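Local coordinates for protein SsRai1 (Scheffersomyces stipitis, PDB 5BTO) that hydrolyses the NAD cap from the 5' end of RNAs with a divalent metal cation, and binds, stabilises and stimulates the exoribonuclease RAT1, at residues A93-E98 against S392-W397; V107-I112 against D140-I145; G116-L121 against V132-L137. One frame throughout, in Å; residues are numbered along the deposited sequence.

How the interactions relate
All three contacts lie in or against the large mixed sheet of the fold. Interaction 1 is the most peripheral, a helix pair with a solvent-facing side. Interaction 2 is a buried strand pairing within the sheet. Interaction 3 sits nearest the centre of the chain and packs a helix on the sheet. Chemistry follows place: an indole-carboxylate bond and ring contacts in interaction 1, backbone bonds plus a glutamine amide in interaction 2, mostly methyl groups in interaction 3. Interactions 1 and 2 touch, with F394 against F144 and L94 against V107 and I112. Interactions 2 and 3 share neighbouring strands, 142-147 and 132-139. Interactions 1 and 3 do not touch.

Interaction 1: residues A93-E98 against S392-W397; sequences ALTKYE and SEFKQW
T95 meets F394 and W397 where two helices of the RAI1 fold pack side by side. Segments 93-98, on helix 87-101, and 392-397, on the C-terminal helix 392-400, run in roughly the same direction, 27° apart. The axes of these two segments come within 10.1 Å. L94 and F394 form the buried, tightly packed side, with L94 CD2 3.9 Å from F394 CE1. Nearer the surface, T95 OG1 lies at the edge of the F394 ring, in its plane, 3.3 Å from F394 CD1. The same oxygen is hydrogen-bonded to the L91 carbonyl one turn back, which helps to fix the rotation of T95. The CG2 branch then lies over one face of the W397 indole. It makes a CH-pi contact, 4.0 Å from the centroid of the five-membered ring.

E393 marks the loose side. It sets out toward helix 87-101, but its end leads away. Its OE1 takes a weak hydrogen bond from S392 OG, and both residues are exposed.

E98 is gripped through both carboxylate oxygens, OE2 by V107 N and OE1 by R398 and the indole. A leucine in place of W397 would probably leave E98 OE1 with R398 but without the indole N-H, and T95 CG2 without the ring face it packs on. W397 NE1 donates to E98 OE1 at 2.8 Å and 151°, within the ring plane and to the anti lone pair.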
# COMPACT_ATOMS: atom_id res chain seq x y z
N ALA A 93 17.18 -12.65 29.66
CA ALA A 93 15.98 -12.81 30.47
C ALA A 93 15.06 -13.88 29.90
O ALA A 93 14.46 -14.65 30.65
CB ALA A 93 15.24 -11.47 30.58
N LEU A 94 14.95 -13.94 28.58
CA LEU A 94 14.08 -14.92 27.93
C LEU A 94 14.58 -16.35 28.15
O LEU A 94 13.80 -17.27 28.39
CB LEU A 94 13.99 -14.64 26.42
CG LEU A 94 13.18 -15.64 25.60
CD1 LEU A 94 11.73 -15.73 26.05
CD2 LEU A 94 13.26 -15.26 24.11
N THR A 95 15.89 -16.52 28.09
CA THR A 95 16.49 -17.83 28.32
C THR A 95 16.13 -18.32 29.72
O THR A 95 15.74 -19.47 29.91
CB THR A 95 18.02 -17.78 28.15
OG1 THR A 95 18.33 -17.44 26.78
CG2 THR A 95 18.64 -19.13 28.47
N LYS A 96 16.26 -17.43 30.69
CA LYS A 96 15.95 -17.78 32.08
C LYS A 96 14.49 -18.18 32.21
O LYS A 96 14.15 -19.17 32.87
CB LYS A 96 16.29 -16.61 32.98
CG LYS A 96 16.07 -16.86 34.48
CD LYS A 96 16.47 -15.61 35.25
CE LYS A 96 16.30 -15.80 36.76
NZ LYS A 96 17.12 -16.94 37.27
N TYR A 97 13.61 -17.42 31.57
CA TYR A 97 12.19 -17.75 31.58
C TYR A 97 11.91 -19.13 30.95
O TYR A 97 11.15 -19.93 31.51
CB TYR A 97 11.37 -16.65 30.88
CG TYR A 97 9.94 -17.08 30.64
CD1 TYR A 97 9.01 -17.02 31.66
CD2 TYR A 97 9.54 -17.57 29.40
CE1 TYR A 97 7.71 -17.42 31.46
CE2 TYR A 97 8.23 -17.98 29.19
CZ TYR A 97 7.33 -17.91 30.23
OH TYR A 97 6.02 -18.31 30.06
N GLU A 98 12.50 -19.41 29.80
CA GLU A 98 12.23 -20.67 29.13
C GLU A 98 12.70 -21.85 29.97
O GLU A 98 11.99 -22.85 30.10
CB GLU A 98 12.84 -20.67 27.72
CG GLU A 98 12.20 -19.59 26.85
CD GLU A 98 12.75 -19.50 25.44
OE1 GLU A 98 13.87 -20.00 25.19
OE2 GLU A 98 12.05 -18.91 24.58
N SER A 392 25.61 -16.06 22.02
CA SER A 392 26.04 -17.46 22.03
C SER A 392 25.28 -18.26 23.08
O SER A 392 24.92 -19.41 22.85
CB SER A 392 27.55 -17.58 22.22
OG SER A 392 27.97 -17.00 23.45
N GLU A 393 25.01 -17.63 24.22
CA GLU A 393 24.29 -18.30 25.30
C GLU A 393 22.87 -18.66 24.86
O GLU A 393 22.38 -19.76 25.13
CB GLU A 393 24.24 -17.41 26.55
CG GLU A 393 25.59 -17.23 27.25
CD GLU A 393 26.51 -16.22 26.56
OE1 GLU A 393 26.06 -15.50 25.64
OE2 GLU A 393 27.70 -16.16 26.95
N PHE A 394 22.20 -17.74 24.17
CA PHE A 394 20.84 -18.01 23.74
C PHE A 394 20.79 -19.11 22.68
O PHE A 394 19.94 -20.00 22.74
CB PHE A 394 20.20 -16.71 23.22
CG PHE A 394 18.82 -16.88 22.68
CD1 PHE A 394 17.74 -17.12 23.53
CD2 PHE A 394 18.57 -16.76 21.32
CE1 PHE A 394 16.46 -17.26 23.03
CE2 PHE A 394 17.30 -16.91 20.81
CZ PHE A 394 16.24 -17.15 21.65
N LYS A 395 21.70 -19.06 21.71
CA LYS A 395 21.71 -20.06 20.66
C LYS A 395 22.00 -21.45 21.22
O LYS A 395 21.36 -22.43 20.84
CB LYS A 395 22.72 -19.71 19.57
CG LYS A 395 22.33 -18.43 18.80
CD LYS A 395 23.26 -18.16 17.63
CE LYS A 395 24.65 -17.74 18.09
NZ LYS A 395 25.59 -17.67 16.92
N GLN A 396 22.96 -21.52 22.13
CA GLN A 396 23.30 -22.80 22.74
C GLN A 396 22.09 -23.37 23.48
O GLN A 396 21.79 -24.57 23.38
CB GLN A 396 24.50 -22.65 23.68
CG GLN A 396 25.06 -23.96 24.19
CD GLN A 396 26.26 -23.76 25.07
OE1 GLN A 396 26.17 -23.85 26.30
NE2 GLN A 396 27.41 -23.48 24.46
N TRP A 397 21.39 -22.51 24.21
CA TRP A 397 20.18 -22.94 24.89
C TRP A 397 19.15 -23.48 23.91
O TRP A 397 18.66 -24.59 24.08
CB TRP A 397 19.59 -21.80 25.74
CG TRP A 397 18.14 -21.98 26.07
CD1 TRP A 397 17.09 -21.18 25.69
CD2 TRP A 397 17.56 -23.04 26.85
NE1 TRP A 397 15.91 -21.67 26.18
CE2 TRP A 397 16.17 -22.81 26.90
CE3 TRP A 397 18.09 -24.15 27.52
CZ2 TRP A 397 15.30 -23.65 27.58
CZ3 TRP A 397 17.22 -24.99 28.20
CH2 TRP A 397 15.84 -24.73 28.23

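Interaction 2: residues V107-I112 against D140-I145; sequences VNVDII and DGQLFI
I111 pairs with L143 and I112 with F144 in a parallel beta ladder inside the large mixed sheet. Strand 111-114 lies beside strand 142-147. The ladder starts at D110 O, which accepts from L143 N at 2.7 Å in an almost straight bond. I112 then grips the other strand on both sides of F144. Its N donates to L143 O at 2.8 Å, and its O accepts from I145 N at 3.1 Å. This alternation is the usual parallel register.

Before the ladder begins, the Q142 side chain takes over the pairing. Its CG lies beside the backbone N and anti to the carbonyl carbon (chi1 -58°), and the extended chain beyond it carries the amide across to the incoming loop. Q142 NE2 gives V109 O a hydrogen bond of 3.2 Å, tilted out of the amide plane. It also makes a weak, bent bond to V107 O. OE1 is held by R398, which helps to fix the rotation of the amide. One buried amide thus reaches two loop carbonyls, V109 O well and V107 O weakly.

The side chains split between the two faces. I111, L143 and I145 share one face, with I111 CG2 against I145 CD1 at 3.8 Å. Helix 333-350 covers I111 and L143 there, through L348. I112 and F144 share the other face. They lie side by side and point the same way, with I112 CD1 3.5 Å from F144 CE2. Helix 87-101 covers them with L90, L94 and L91. On its far side, I111 bonds to strand 228-235. The arrangement is that of an interior parallel strand pair in a helix-covered alpha/beta sheet, here leading directly to Y114 of the substrate site.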
# COMPACT_ATOMS: atom_id res chain seq x y z
N VAL A 107 9.55 -19.95 24.02
CA VAL A 107 8.31 -19.20 24.18
C VAL A 107 7.49 -19.30 22.89
O VAL A 107 8.04 -19.30 21.78
CB VAL A 107 8.60 -17.71 24.53
CG1 VAL A 107 9.39 -17.04 23.41
CG2 VAL A 107 7.31 -16.95 24.80
N ASN A 108 6.17 -19.40 23.05
CA ASN A 108 5.29 -19.64 21.93
C ASN A 108 4.83 -18.36 21.25
O ASN A 108 3.69 -17.95 21.39
CB ASN A 108 4.07 -20.44 22.38
CG ASN A 108 3.15 -20.80 21.23
OD1 ASN A 108 3.60 -21.12 20.13
ND2 ASN A 108 1.85 -20.74 21.48
N VAL A 109 5.75 -17.73 20.52
CA VAL A 109 5.44 -16.53 19.74
C VAL A 109 6.12 -16.57 18.38
O VAL A 109 7.02 -17.39 18.14
CB VAL A 109 5.87 -15.22 20.45
CG1 VAL A 109 5.18 -15.09 21.80
CG2 VAL A 109 7.39 -15.16 20.61
N ASP A 110 5.69 -15.68 17.49
CA ASP A 110 6.26 -15.56 16.15
C ASP A 110 7.35 -14.49 16.10
O ASP A 110 8.29 -14.60 15.31
CB ASP A 110 5.17 -15.19 15.15
CG ASP A 110 4.07 -16.21 15.09
OD1 ASP A 110 4.37 -17.37 14.71
OD2 ASP A 110 2.90 -15.88 15.40
N ILE A 111 7.20 -13.46 16.92
CA ILE A 111 8.10 -12.31 16.88
C ILE A 111 8.55 -11.92 18.29
O ILE A 111 7.75 -11.92 19.21
CB ILE A 111 7.41 -11.08 16.23
CG1 ILE A 111 7.03 -11.35 14.78
CG2 ILE A 111 8.31 -9.84 16.32
CD1 ILE A 111 6.07 -10.30 14.22
N ILE A 112 9.83 -11.60 18.43
CA ILE A 112 10.40 -11.19 19.71
C ILE A 112 11.07 -9.83 19.51
O ILE A 112 11.95 -9.69 18.67
CB ILE A 112 11.45 -12.22 20.20
CG1 ILE A 112 10.75 -13.53 20.57
CG2 ILE A 112 12.28 -11.67 21.39
CD1 ILE A 112 11.69 -14.74 20.68
N ASP A 140 15.21 -20.30 14.82
CA ASP A 140 14.36 -21.23 15.55
C ASP A 140 12.87 -20.97 15.31
O ASP A 140 12.07 -21.03 16.24
CB ASP A 140 14.69 -21.16 17.05
CG ASP A 140 14.37 -22.45 17.79
OD1 ASP A 140 14.08 -23.48 17.14
OD2 ASP A 140 14.44 -22.44 19.03
N GLY A 141 12.51 -20.68 14.07
CA GLY A 141 11.12 -20.51 13.70
C GLY A 141 10.49 -19.22 14.18
O GLY A 141 9.26 -19.09 14.17
N GLN A 142 11.32 -18.26 14.57
CA GLN A 142 10.83 -17.00 15.14
C GLN A 142 11.56 -15.81 14.53
O GLN A 142 12.70 -15.95 14.08
CB GLN A 142 11.03 -17.01 16.67
CG GLN A 142 10.34 -18.16 17.35
CD GLN A 142 10.61 -18.22 18.84
OE1 GLN A 142 11.73 -17.99 19.30
NE2 GLN A 142 9.57 -18.53 19.61
N LEU A 143 10.91 -14.65 14.49
CA LEU A 143 11.57 -13.44 14.02
C LEU A 143 12.05 -12.59 15.19
O LEU A 143 11.29 -12.31 16.11
CB LEU A 143 10.64 -12.59 13.14
CG LEU A 143 10.14 -13.21 11.84
CD1 LEU A 143 9.43 -12.13 11.00
CD2 LEU A 143 11.30 -13.85 11.06
N PHE A 144 13.31 -12.18 15.14
CA PHE A 144 13.88 -11.29 16.15
C PHE A 144 14.09 -9.93 15.52
O PHE A 144 14.67 -9.83 14.43
CB PHE A 144 15.20 -11.88 16.68
CG PHE A 144 15.04 -13.20 17.38
CD1 PHE A 144 14.86 -14.37 16.65
CD2 PHE A 144 15.06 -13.27 18.76
CE1 PHE A 144 14.70 -15.59 17.28
CE2 PHE A 144 14.91 -14.49 19.41
CZ PHE A 144 14.72 -15.65 18.67
N ILE A 145 13.59 -8.88 16.17
CA ILE A 145 13.62 -7.54 15.58
C ILE A 145 14.26 -6.55 16.54
O ILE A 145 13.83 -6.43 17.69
CB ILE A 145 12.20 -7.05 15.23
CG1 ILE A 145 11.52 -8.05 14.29
CG2 ILE A 145 12.24 -5.64 14.60
CD1 ILE A 145 10.12 -7.66 13.85

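Interaction 3: residues G116-L121 against V132-L137; sequences GLMTKL and VDLNVL
L134 is wedged between L117 and L121, two leucines one turn apart on helix 115-123. L134 CD2 packs on the L117 side chain and lies 3.9 Å from L117 CD2. L134 CD1 meets L121 CD1 tip to tip at 4.1 Å. The CB of L134 is directed at the helix, and its fork divides between the two leucines. L121 uses its other methyl as well. L121 CD2 reaches V132 CG1 at 4.2 Å, the two side chains crossing at about a right angle. V132, two residues before L134 and also pointing at the helix, takes the neighbouring place under it. The second branch of V132, CG2, lies 4.3 Å from K120 CB.

K120 is exposed and borders the contact on the solvent side. K120 NZ donates to a water at 3.1 Å. The same water accepts from D133 N at 2.9 Å and bridges helix and strand. This is the polar link in an otherwise apolar contact.

The next shell holds the parts in place. The backbone of V132 and L134 is bonded to F364 and V362 of strand 359-365. I145 of strand 142-147 packs beside L134. Behind L121, Y340 and V343 of helix 333-350 close the helix from another side. D133 has its CB pointing away from the helix, and its carboxylate binds R155 and S363. At the start of the segment, G116 belongs to the substrate site with Y114 and R115. The axes of segments 116-121 and 132-137 pass 9.6 Å apart, their directions 134° apart. This is a helix laid on a sheet face by leucine and valine side chains packed against one another, as in alpha/beta folds, here with substrate-binding residues at its N-terminal end.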
# COMPACT_ATOMS: atom_id res chain seq x y z
N GLY A 116 9.15 -0.21 21.97
CA GLY A 116 9.45 1.07 21.36
C GLY A 116 9.58 0.95 19.85
O GLY A 116 9.22 1.87 19.11
N LEU A 117 10.08 -0.19 19.38
CA LEU A 117 10.26 -0.37 17.95
C LEU A 117 8.90 -0.55 17.28
O LEU A 117 8.67 -0.07 16.17
CB LEU A 117 11.16 -1.57 17.67
CG LEU A 117 12.53 -1.51 18.36
CD1 LEU A 117 13.36 -2.77 18.07
CD2 LEU A 117 13.30 -0.24 17.95
N MET A 118 7.99 -1.26 17.95
CA MET A 118 6.65 -1.47 17.41
C MET A 118 5.84 -0.18 17.45
O MET A 118 5.05 0.10 16.56
CB MET A 118 5.94 -2.62 18.12
CG MET A 118 6.67 -3.96 17.99
SD MET A 118 6.89 -4.51 16.26
CE MET A 118 8.56 -3.99 15.95
N THR A 119 6.06 0.62 18.50
CA THR A 119 5.45 1.94 18.56
C THR A 119 5.83 2.82 17.36
O THR A 119 4.99 3.55 16.82
CB THR A 119 5.85 2.67 19.87
OG1 THR A 119 5.39 1.91 21.00
CG2 THR A 119 5.24 4.06 19.91
N LYS A 120 7.08 2.75 16.95
CA LYS A 120 7.51 3.50 15.76
C LYS A 120 6.72 3.08 14.52
O LYS A 120 6.38 3.92 13.68
CB LYS A 120 9.00 3.31 15.50
CG LYS A 120 9.92 3.93 16.54
CD LYS A 120 11.37 3.79 16.12
CE LYS A 120 12.29 4.64 16.98
NZ LYS A 120 13.67 4.70 16.42
N LEU A 121 6.43 1.78 14.39
CA LEU A 121 5.64 1.31 13.26
C LEU A 121 4.18 1.74 13.37
O LEU A 121 3.57 2.22 12.40
CB LEU A 121 5.75 -0.22 13.13
CG LEU A 121 7.16 -0.76 12.86
CD1 LEU A 121 7.14 -2.28 12.84
CD2 LEU A 121 7.66 -0.24 11.51
N VAL A 132 12.67 5.12 10.11
CA VAL A 132 12.65 3.86 10.86
C VAL A 132 13.63 2.90 10.21
O VAL A 132 13.64 2.75 8.99
CB VAL A 132 11.25 3.22 10.87
CG1 VAL A 132 11.27 1.89 11.64
CG2 VAL A 132 10.22 4.16 11.48
N ASP A 133 14.47 2.27 11.02
CA ASP A 133 15.36 1.23 10.50
C ASP A 133 15.44 0.08 11.49
O ASP A 133 15.87 0.26 12.64
CB ASP A 133 16.75 1.80 10.21
CG ASP A 133 16.77 2.69 8.99
OD1 ASP A 133 16.82 2.16 7.86
OD2 ASP A 133 16.72 3.92 9.16
N LEU A 134 15.00 -1.10 11.06
CA LEU A 134 14.99 -2.26 11.93
C LEU A 134 15.70 -3.44 11.28
O LEU A 134 15.58 -3.65 10.08
CB LEU A 134 13.56 -2.67 12.25
CG LEU A 134 12.63 -1.60 12.82
CD1 LEU A 134 11.20 -2.11 12.83
CD2 LEU A 134 13.09 -1.19 14.22
N ASN A 135 16.44 -4.19 12.09
CA ASN A 135 17.03 -5.45 11.64
C ASN A 135 16.09 -6.58 12.02
O ASN A 135 15.54 -6.58 13.13
CB ASN A 135 18.39 -5.67 12.27
CG ASN A 135 19.43 -4.69 11.79
OD1 ASN A 135 19.38 -4.22 10.66
ND2 ASN A 135 20.40 -4.38 12.65
N VAL A 136 15.89 -7.53 11.12
CA VAL A 136 15.00 -8.64 11.37
C VAL A 136 15.67 -9.92 10.94
O VAL A 136 16.27 -9.99 9.87
CB VAL A 136 13.68 -8.52 10.57
CG1 VAL A 136 12.74 -9.65 10.94
CG2 VAL A 136 13.04 -7.16 10.80
N LEU A 137 15.59 -10.96 11.76
CA LEU A 137 16.11 -12.23 11.29
C LEU A 137 15.35 -13.40 11.86
O LEU A 137 14.80 -13.34 12.97
CB LEU A 137 17.60 -12.35 11.56
CG LEU A 137 18.00 -12.34 13.02
CD1 LEU A 137 17.88 -13.75 13.60
CD2 LEU A 137 19.40 -11.82 13.17
O HOH W 1 14.51 3.32 13.72